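Local coordinates for branched-chain phosphotransacylase (Enterococcus faecalis, PDB 1YCO), which probably transfers branched-chain acyl groups between coenzyme A and inorganic phosphate, at residues Met1-Ile6 / Pro28-Val33; Pro12-Leu17 / Ile72-Ile77; Glu60-Val65 / His92-Lys97. All coordinates share one frame; numbering follows the deposited sequence.

Contact 1: Met1-Ile6 / Pro28-Val33; sequences MITVSI and PLQFIV
Val-4 and Phe-31 sit beside each other where two parallel strands, 2-6 and 29-33, pair as the strands of a right-handed beta-alpha-beta unit whose helix is 12-24. Five backbone hydrogen bonds hold the pair, passing from one strand to the other in turn; Val-4 N to Gln-30 O is the shortest at 2.8 Å, while Gln-30 N to Ile-2 O is more bent, with 137° at the hydrogen.

On the face with Ile-2, Val-4 and Ile-6, every side chain is apolar. The Phe-31 ring lies alongside Val-4, its CD2 3.7 Å from Val-4 CB, and Ile-6 CD1 crosses to the same CD2 at 3.9 Å. Leu-29 bends back toward the first strand, so that CD2 comes within 3.8 Å of Ile-2 CG2. Bulky apolar residues suit this face because helices pack on it. One is helix 12-24, where Val-18, Ala-21 and Leu-22 receive Phe-31; helix 259-274 covers Ile-2 and Leu-29.

The face with Thr-3, Ser-5, Gln-30 and Ile-32 mixes polar and apolar groups. Thr-3 suits its place by serving both kinds of neighbour. With chi1 at -61°, its OG1 lies beside the backbone N and donates to Gln-30 OE1, whereas CG2, anti to that N, meets Ile-32 CD1 at 3.5 Å. Gln-30 reaches the hydroxyl through an extended chain.

Farther out, strand 72-75 pairs with the other edge of strand 2-7, and Gln-71 accepts the Thr-3 amide through its side chain. Ser-5, small enough to fit under helix 54-66, gives its OG a bond to Ala-61 O. In the Thr-3 bond, OG1 stands 3.1 Å from Gln-30 OE1, in the carbonyl plane and on a lone pair.

Contact 2: Pro12-Leu17 / Ile72-Ile77; sequences PEILQL and ILLKGI
Leu-17 and Leu-74 meet tip to tip where the first turns of helix 12-24 lie against strand 72-75 of the parallel sheet, in an alpha/beta layer packing of Rossmann-like kind. The apolar contacts are few and loosely spaced. Leu-17 CD2 stops 4.0 Å from Leu-74 CD1, and both leucines reach inward because each carries its CG anti to the backbone N (chi1 174° for Leu-17). Ile-14, one turn earlier, holds its CD1 4.5 Å from Leu-74 CD2. Ile-6 touches both Ile-14 and Leu-74, so the helix also rests on strand 2-7, and leucine and isoleucine are long enough to reach strand 72-75 as well.

One contact is made on main chain instead of side chain. Ile-14 CD1 rests 4.0 Å from Gly-76 CA, just past the end of the strand. Glycine suits this place through its backbone, since phi -78° with psi -125° is a conformation that residues with a CB disfavour.

The mixed polar and apolar contact lies at the margin. Glu-13 bends at chi2 and crosses Ile-77 at about a right angle, bringing OE1 to 3.1 Å from Ile-77 CD1; so close an oxygen-to-methyl approach is doubtful in detail. The carboxylate's real partner is elsewhere: OE2 forms a salt bridge with Arg-255, which the Ile-77 side chain also touches. On the other face, Lys-75 touches Thr-80 and Leu-83 of helix 80-87 and gives NZ to Ile-78 O.

Between the two segments the leucine and isoleucine contacts are dispersive and set no precise orientation, with one oxygen-to-methyl approach at the edge, while the Glu-13 charge is probably offset by Arg-255 and stays clear of the buried leucines and isoleucines.

Contact 3: Glu60-Val65 / His92-Lys97; sequences EAVSLV and HQLKNK
Lys-95 NZ, bonded to Lys-97 O at 2.9 Å and more weakly to Pro-98 O, folds back on the loop whose earlier residues, His-92 and Leu-94, settle on Val-62 and Val-65 of helix 54-66. The amine lies in the plane of the Lys-97 carbonyl, and a long, flexible lysine is well suited to looping back onto its own chain in this way.

The packing itself begins at Val-62. Its CG1, anti to the backbone N, lies over one face of the His-92 imidazole in a CH-pi contact, 3.9 Å from the ring centroid and 19° off the normal, displaced toward the rim. His-92 CD2 is the nearest ring atom, 3.7 Å from Val-62 CG1. Val-62 CG1 also meets Leu-94 CD1 at 3.6 Å, so it is wedged between ring and leucine. One turn along the helix, the Val-65 side chain crosses Leu-94 at about a right angle, its CG1 3.5 Å from Leu-94 CD2. Beta-branched valines present short, stiff methyl ends here, and in the forked end of Leu-94, CD1 lies between the two valines while CD2 turns to Val-65. His-92 CE1 adds a lighter touch on Ser-63 CA, 4.0 Å away.

Helix 80-87 supports the site from beside it: Met-87 touches both Val-62 and Leu-94, and Glu-86 makes a weak hydrogen bond to His-92 NE2. Farther along, Leu-94 shares backbone hydrogen bonding with Lys-247.

The imidazole thus uses its face for a methyl and, weakly, NE2 for the Glu-86 carboxylate, which might somewhat favour a protonated ring.

How the contacts relate
Starting at the N terminus, contact 1 closes the first loop, bringing strand 29-35 beside strand 2-7 around helix 12-24. Contact 2 opens on that helix, within the first loop, and closes only at strand 72-75, so the two cross. Contact 3 opens on helix 54-66, inside the loop of contact 2, and closes beyond it at 92-97; it crosses contact 2 but follows contact 1 in series. In space, strand 72-75 hydrogen-bonds to Ser-5, joining contacts 1 and 2 in one parallel sheet. Helix 12-24 packs on one face of this sheet and helix 54-66 on the other, contact 3 tying the latter to the loop before strand 101-107.

Contact 1: Met1-Ile6 / Pro28-Val33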
loop_
_atom_site.group_PDB
_atom_site.type_symbol
_atom_site.label_atom_id
_atom_site.label_comp_id
_atom_site.label_asym_id
_atom_site.label_seq_id
_atom_site.Cartn_x
_atom_site.Cartn_y
_atom_site.Cartn_z
ATOM N N MET A 1 -35.534 13.721 -1.904
ATOM C CA MET A 1 -35.613 12.482 -2.714
ATOM C C MET A 1 -34.363 12.387 -3.569
ATOM O O MET A 1 -33.934 13.374 -4.163
ATOM C CB MET A 1 -36.860 12.515 -3.591
ATOM C CG MET A 1 -37.333 11.158 -4.064
ATOM S SD MET A 1 -36.682 10.746 -5.656
ATOM C CE MET A 1 -37.606 11.913 -6.695
ATOM N N ILE A 2 -33.776 11.194 -3.619
ATOM C CA ILE A 2 -32.554 10.974 -4.380
ATOM C C ILE A 2 -32.757 10.040 -5.563
ATOM O O ILE A 2 -33.138 8.885 -5.394
ATOM C CB ILE A 2 -31.441 10.400 -3.466
ATOM C CG1 ILE A 2 -31.005 11.471 -2.469
ATOM C CG2 ILE A 2 -30.271 9.886 -4.309
ATOM C CD1 ILE A 2 -29.926 11.032 -1.514
ATOM N N THR A 3 -32.496 10.555 -6.758
ATOM C CA THR A 3 -32.619 9.768 -7.973
ATOM C C THR A 3 -31.206 9.381 -8.427
ATOM O O THR A 3 -30.292 10.204 -8.390
ATOM C CB THR A 3 -33.317 10.581 -9.105
ATOM O OG1 THR A 3 -34.635 10.945 -8.688
ATOM C CG2 THR A 3 -33.407 9.768 -10.388
ATOM N N VAL A 4 -31.030 8.129 -8.837
ATOM C CA VAL A 4 -29.733 7.656 -9.304
ATOM C C VAL A 4 -29.782 7.231 -10.780
ATOM O O VAL A 4 -30.659 6.469 -11.214
ATOM C CB VAL A 4 -29.218 6.451 -8.461
ATOM C CG1 VAL A 4 -27.815 6.073 -8.904
ATOM C CG2 VAL A 4 -29.214 6.792 -6.975
ATOM N N SER A 5 -28.823 7.731 -11.548
ATOM C CA SER A 5 -28.719 7.427 -12.967
ATOM C C SER A 5 -27.656 6.342 -13.168
ATOM O O SER A 5 -26.525 6.480 -12.715
ATOM C CB SER A 5 -28.348 8.712 -13.716
ATOM O OG SER A 5 -28.104 8.495 -15.090
ATOM N N ILE A 6 -28.014 5.262 -13.852
ATOM C CA ILE A 6 -27.068 4.169 -14.061
ATOM C C ILE A 6 -26.760 3.905 -15.529
ATOM O O ILE A 6 -27.651 3.574 -16.317
ATOM C CB ILE A 6 -27.596 2.866 -13.433
ATOM C CG1 ILE A 6 -27.996 3.132 -11.974
ATOM C CG2 ILE A 6 -26.536 1.764 -13.537
ATOM C CD1 ILE A 6 -28.393 1.913 -11.194
ATOM N N PRO A 28 -36.460 8.476 0.559
ATOM C CA PRO A 28 -36.887 8.206 -0.819
ATOM C C PRO A 28 -35.737 8.027 -1.813
ATOM O O PRO A 28 -34.883 8.900 -1.954
ATOM C CB PRO A 28 -37.762 9.417 -1.145
ATOM C CG PRO A 28 -38.361 9.751 0.186
ATOM C CD PRO A 28 -37.157 9.660 1.093
ATOM N N LEU A 29 -35.736 6.888 -2.495
ATOM C CA LEU A 29 -34.723 6.547 -3.486
ATOM C C LEU A 29 -35.390 6.140 -4.792
ATOM O O LEU A 29 -36.478 5.567 -4.789
ATOM C CB LEU A 29 -33.876 5.369 -3.008
ATOM C CG LEU A 29 -32.479 5.596 -2.434
ATOM C CD1 LEU A 29 -31.837 4.233 -2.176
ATOM C CD2 LEU A 29 -31.637 6.403 -3.405
ATOM N N GLN A 30 -34.726 6.421 -5.907
ATOM C CA GLN A 30 -35.247 6.070 -7.221
ATOM C C GLN A 30 -34.102 5.738 -8.179
ATOM O O GLN A 30 -33.043 6.367 -8.136
ATOM C CB GLN A 30 -36.068 7.232 -7.778
ATOM C CG GLN A 30 -36.472 7.069 -9.228
ATOM C CD GLN A 30 -37.423 8.158 -9.689
ATOM O OE1 GLN A 30 -37.071 9.346 -9.732
ATOM N NE2 GLN A 30 -38.642 7.757 -10.031
ATOM N N PHE A 31 -34.325 4.760 -9.051
ATOM C CA PHE A 31 -33.310 4.357 -10.012
ATOM C C PHE A 31 -33.787 4.442 -11.458
ATOM O O PHE A 31 -34.899 4.031 -11.792
ATOM C CB PHE A 31 -32.831 2.929 -9.724
ATOM C CG PHE A 31 -32.111 2.781 -8.409
ATOM C CD1 PHE A 31 -32.795 2.394 -7.257
ATOM C CD2 PHE A 31 -30.745 3.044 -8.317
ATOM C CE1 PHE A 31 -32.130 2.267 -6.037
ATOM C CE2 PHE A 31 -30.075 2.921 -7.100
ATOM C CZ PHE A 31 -30.768 2.530 -5.956
ATOM N N ILE A 32 -32.929 4.991 -12.307
ATOM C CA ILE A 32 -33.211 5.139 -13.721
ATOM C C ILE A 32 -32.021 4.519 -14.440
ATOM O O ILE A 32 -30.921 5.067 -14.434
ATOM C CB ILE A 32 -33.357 6.625 -14.089
ATOM C CG1 ILE A 32 -34.488 7.230 -13.267
ATOM C CG2 ILE A 32 -33.640 6.780 -15.579
ATOM C CD1 ILE A 32 -34.679 8.709 -13.479
ATOM N N VAL A 33 -32.252 3.366 -15.052
ATOM C CA VAL A 33 -31.203 2.636 -15.739
ATOM C C VAL A 33 -31.238 2.741 -17.255
ATOM O O VAL A 33 -32.299 2.629 -17.867
ATOM C CB VAL A 33 -31.278 1.138 -15.388
ATOM C CG1 VAL A 33 -30.168 0.374 -16.103
ATOM C CG2 VAL A 33 -31.188 0.956 -13.880
#

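Contact 2: Pro12-Leu17 / Ile72-Ile77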
loop_
_atom_site.group_PDB
_atom_site.type_symbol
_atom_site.label_atom_id
_atom_site.label_comp_id
_atom_site.label_asym_id
_atom_site.label_seq_id
_atom_site.Cartn_x
_atom_site.Cartn_y
_atom_site.Cartn_z
ATOM N N PRO A 12 -28.100 -8.335 -14.146
ATOM C CA PRO A 12 -28.479 -9.037 -12.912
ATOM C C PRO A 12 -27.598 -8.649 -11.722
ATOM O O PRO A 12 -28.017 -8.750 -10.565
ATOM C CB PRO A 12 -28.361 -10.513 -13.303
ATOM C CG PRO A 12 -27.263 -10.509 -14.314
ATOM C CD PRO A 12 -27.581 -9.279 -15.153
ATOM N N GLU A 13 -26.384 -8.191 -12.019
ATOM C CA GLU A 13 -25.452 -7.758 -10.980
ATOM C C GLU A 13 -25.939 -6.410 -10.419
ATOM O O GLU A 13 -25.941 -6.195 -9.204
ATOM C CB GLU A 13 -24.046 -7.590 -11.556
ATOM C CG GLU A 13 -23.547 -8.766 -12.394
ATOM C CD GLU A 13 -23.920 -8.649 -13.862
ATOM O OE1 GLU A 13 -23.773 -7.538 -14.422
ATOM O OE2 GLU A 13 -24.339 -9.670 -14.458
ATOM N N ILE A 14 -26.352 -5.509 -11.308
ATOM C CA ILE A 14 -26.849 -4.212 -10.882
ATOM C C ILE A 14 -28.200 -4.399 -10.193
ATOM O O ILE A 14 -28.508 -3.722 -9.212
ATOM C CB ILE A 14 -26.988 -3.227 -12.090
ATOM C CG1 ILE A 14 -25.614 -2.936 -12.697
ATOM C CG2 ILE A 14 -27.649 -1.933 -11.651
ATOM C CD1 ILE A 14 -24.595 -2.314 -11.723
ATOM N N LEU A 15 -28.997 -5.339 -10.689
ATOM C CA LEU A 15 -30.314 -5.607 -10.107
ATOM C C LEU A 15 -30.203 -5.980 -8.628
ATOM O O LEU A 15 -31.008 -5.542 -7.802
ATOM C CB LEU A 15 -31.000 -6.743 -10.864
ATOM C CG LEU A 15 -32.489 -6.898 -10.569
ATOM C CD1 LEU A 15 -33.248 -5.686 -11.088
ATOM C CD2 LEU A 15 -32.997 -8.160 -11.234
ATOM N N GLN A 16 -29.204 -6.793 -8.303
ATOM C CA GLN A 16 -28.981 -7.217 -6.927
ATOM C C GLN A 16 -28.694 -5.995 -6.038
ATOM O O GLN A 16 -29.090 -5.961 -4.869
ATOM C CB GLN A 16 -27.806 -8.202 -6.877
ATOM C CG GLN A 16 -28.003 -9.384 -5.936
ATOM C CD GLN A 16 -26.716 -10.171 -5.704
ATOM O OE1 GLN A 16 -26.030 -10.556 -6.656
ATOM N NE2 GLN A 16 -26.384 -10.415 -4.432
ATOM N N LEU A 17 -28.015 -4.996 -6.605
ATOM C CA LEU A 17 -27.669 -3.749 -5.891
ATOM C C LEU A 17 -28.903 -2.904 -5.614
ATOM O O LEU A 17 -29.128 -2.447 -4.489
ATOM C CB LEU A 17 -26.687 -2.904 -6.717
ATOM C CG LEU A 17 -26.344 -1.507 -6.179
ATOM C CD1 LEU A 17 -25.752 -1.630 -4.778
ATOM C CD2 LEU A 17 -25.350 -0.806 -7.114
ATOM N N ILE A 72 -26.868 11.464 -8.301
ATOM C CA ILE A 72 -25.724 10.566 -8.270
ATOM C C ILE A 72 -25.604 9.807 -9.584
ATOM O O ILE A 72 -26.600 9.349 -10.142
ATOM C CB ILE A 72 -25.838 9.532 -7.126
ATOM C CG1 ILE A 72 -25.850 10.242 -5.769
ATOM C CG2 ILE A 72 -24.669 8.560 -7.188
ATOM C CD1 ILE A 72 -26.227 9.326 -4.608
ATOM N N LEU A 73 -24.383 9.691 -10.080
ATOM C CA LEU A 73 -24.128 8.967 -11.308
ATOM C C LEU A 73 -23.430 7.661 -10.931
ATOM O O LEU A 73 -22.532 7.654 -10.087
ATOM C CB LEU A 73 -23.230 9.794 -12.230
ATOM C CG LEU A 73 -22.929 9.171 -13.594
ATOM C CD1 LEU A 73 -24.232 9.003 -14.369
ATOM C CD2 LEU A 73 -21.967 10.052 -14.356
ATOM N N LEU A 74 -23.849 6.563 -11.554
ATOM C CA LEU A 74 -23.270 5.262 -11.266
ATOM C C LEU A 74 -22.975 4.480 -12.543
ATOM O O LEU A 74 -23.853 4.282 -13.384
ATOM C CB LEU A 74 -24.216 4.469 -10.360
ATOM C CG LEU A 74 -23.750 3.125 -9.797
ATOM C CD1 LEU A 74 -24.457 2.857 -8.471
ATOM C CD2 LEU A 74 -24.043 2.005 -10.800
ATOM N N LYS A 75 -21.730 4.038 -12.675
ATOM C CA LYS A 75 -21.295 3.294 -13.846
ATOM C C LYS A 75 -21.562 1.796 -13.761
ATOM O O LYS A 75 -20.861 1.070 -13.047
ATOM C CB LYS A 75 -19.800 3.513 -14.080
ATOM C CG LYS A 75 -19.283 2.855 -15.349
ATOM C CD LYS A 75 -17.777 2.925 -15.444
ATOM C CE LYS A 75 -17.127 1.700 -14.838
ATOM N NZ LYS A 75 -17.444 0.466 -15.615
ATOM N N GLY A 76 -22.572 1.338 -14.497
ATOM C CA GLY A 76 -22.898 -0.078 -14.522
ATOM C C GLY A 76 -21.898 -0.768 -15.431
ATOM O O GLY A 76 -20.692 -0.629 -15.233
ATOM N N ILE A 77 -22.381 -1.501 -16.432
ATOM C CA ILE A 77 -21.482 -2.185 -17.365
ATOM C C ILE A 77 -21.272 -1.329 -18.620
ATOM O O ILE A 77 -22.118 -1.290 -19.507
ATOM C CB ILE A 77 -22.038 -3.570 -17.756
ATOM C CG1 ILE A 77 -22.102 -4.462 -16.519
ATOM C CG2 ILE A 77 -21.143 -4.222 -18.816
ATOM C CD1 ILE A 77 -22.623 -5.859 -16.798
#

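Contact 3: Glu60-Val65 / His92-Lys97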
loop_
_atom_site.group_PDB
_atom_site.type_symbol
_atom_site.label_atom_id
_atom_site.label_comp_id
_atom_site.label_asym_id
_atom_site.label_seq_id
_atom_site.Cartn_x
_atom_site.Cartn_y
_atom_site.Cartn_z
ATOM N N GLU A 60 -26.895 9.620 -22.353
ATOM C CA GLU A 60 -28.188 9.758 -21.710
ATOM C C GLU A 60 -28.122 9.696 -20.178
ATOM O O GLU A 60 -28.894 10.373 -19.489
ATOM C CB GLU A 60 -29.142 8.711 -22.272
ATOM C CG GLU A 60 -29.477 8.984 -23.731
ATOM C CD GLU A 60 -30.669 8.192 -24.228
ATOM O OE1 GLU A 60 -30.525 6.969 -24.440
ATOM O OE2 GLU A 60 -31.755 8.798 -24.396
ATOM N N ALA A 61 -27.193 8.899 -19.656
ATOM C CA ALA A 61 -26.996 8.770 -18.211
ATOM C C ALA A 61 -26.439 10.073 -17.638
ATOM O O ALA A 61 -26.937 10.599 -16.636
ATOM C CB ALA A 61 -26.030 7.625 -17.913
ATOM N N VAL A 62 -25.399 10.583 -18.296
ATOM C CA VAL A 62 -24.725 11.815 -17.895
ATOM C C VAL A 62 -25.644 13.018 -18.054
ATOM O O VAL A 62 -25.535 13.994 -17.315
ATOM C CB VAL A 62 -23.454 12.058 -18.747
ATOM C CG1 VAL A 62 -22.795 13.371 -18.348
ATOM C CG2 VAL A 62 -22.487 10.905 -18.580
ATOM N N SER A 63 -26.546 12.949 -19.028
ATOM C CA SER A 63 -27.478 14.043 -19.276
ATOM C C SER A 63 -28.417 14.243 -18.093
ATOM O O SER A 63 -28.655 15.370 -17.650
ATOM C CB SER A 63 -28.304 13.756 -20.527
ATOM O OG SER A 63 -29.679 14.039 -20.286
ATOM N N LEU A 64 -28.961 13.134 -17.603
ATOM C CA LEU A 64 -29.886 13.144 -16.474
ATOM C C LEU A 64 -29.253 13.783 -15.228
ATOM O O LEU A 64 -29.955 14.320 -14.368
ATOM C CB LEU A 64 -30.322 11.714 -16.159
ATOM C CG LEU A 64 -31.643 11.551 -15.405
ATOM C CD1 LEU A 64 -32.776 12.020 -16.309
ATOM C CD2 LEU A 64 -31.836 10.079 -15.036
ATOM N N VAL A 65 -27.925 13.719 -15.144
ATOM C CA VAL A 65 -27.185 14.298 -14.028
ATOM C C VAL A 65 -26.833 15.755 -14.324
ATOM O O VAL A 65 -26.768 16.579 -13.406
ATOM C CB VAL A 65 -25.872 13.495 -13.727
ATOM C CG1 VAL A 65 -24.919 14.327 -12.892
ATOM C CG2 VAL A 65 -26.204 12.198 -12.979
ATOM N N HIS A 92 -22.385 19.496 -21.035
ATOM C CA HIS A 92 -22.960 19.096 -19.749
ATOM C C HIS A 92 -22.591 19.991 -18.572
ATOM O O HIS A 92 -23.409 20.212 -17.682
ATOM C CB HIS A 92 -22.557 17.661 -19.433
ATOM C CG HIS A 92 -23.062 16.663 -20.426
ATOM N ND1 HIS A 92 -24.397 16.548 -20.750
ATOM C CD2 HIS A 92 -22.415 15.711 -21.140
ATOM C CE1 HIS A 92 -24.552 15.565 -21.620
ATOM N NE2 HIS A 92 -23.365 15.041 -21.873
ATOM N N GLN A 93 -21.358 20.488 -18.560
ATOM C CA GLN A 93 -20.886 21.368 -17.490
ATOM C C GLN A 93 -20.951 20.759 -16.081
ATOM O O GLN A 93 -21.215 21.470 -15.113
ATOM C CB GLN A 93 -21.689 22.664 -17.509
ATOM C CG GLN A 93 -21.963 23.208 -18.895
ATOM C CD GLN A 93 -22.647 24.558 -18.871
ATOM O OE1 GLN A 93 -21.996 25.595 -18.742
ATOM N NE2 GLN A 93 -23.972 24.551 -18.977
ATOM N N LEU A 94 -20.695 19.457 -15.961
ATOM C CA LEU A 94 -20.746 18.801 -14.654
ATOM C C LEU A 94 -19.601 19.173 -13.717
ATOM O O LEU A 94 -19.813 19.480 -12.535
ATOM C CB LEU A 94 -20.785 17.282 -14.814
ATOM C CG LEU A 94 -22.136 16.697 -15.221
ATOM C CD1 LEU A 94 -22.009 15.183 -15.296
ATOM C CD2 LEU A 94 -23.202 17.099 -14.213
ATOM N N LYS A 95 -18.387 19.127 -14.248
ATOM C CA LYS A 95 -17.191 19.459 -13.486
ATOM C C LYS A 95 -17.367 20.865 -12.914
ATOM O O LYS A 95 -17.796 21.776 -13.621
ATOM C CB LYS A 95 -15.972 19.384 -14.410
ATOM C CG LYS A 95 -14.619 19.464 -13.737
ATOM C CD LYS A 95 -13.518 19.119 -14.756
ATOM C CE LYS A 95 -12.122 19.271 -14.170
ATOM N NZ LYS A 95 -11.851 20.664 -13.756
ATOM N N ASN A 96 -17.063 21.029 -11.630
ATOM C CA ASN A 96 -17.214 22.321 -10.969
ATOM C C ASN A 96 -16.135 22.552 -9.917
ATOM O O ASN A 96 -16.336 23.312 -8.972
ATOM C CB ASN A 96 -18.587 22.427 -10.300
ATOM C CG ASN A 96 -18.629 21.737 -8.957
ATOM O OD1 ASN A 96 -18.482 20.522 -8.864
ATOM N ND2 ASN A 96 -18.809 22.521 -7.898
ATOM N N LYS A 97 -15.002 21.878 -10.077
ATOM C CA LYS A 97 -13.863 22.020 -9.172
ATOM C C LYS A 97 -12.628 22.020 -10.051
ATOM O O LYS A 97 -12.608 21.356 -11.089
ATOM C CB LYS A 97 -13.792 20.848 -8.188
ATOM C CG LYS A 97 -14.894 20.841 -7.158
ATOM C CD LYS A 97 -14.828 22.093 -6.333
ATOM C CE LYS A 97 -15.893 22.116 -5.275
ATOM N NZ LYS A 97 -15.747 23.374 -4.467
#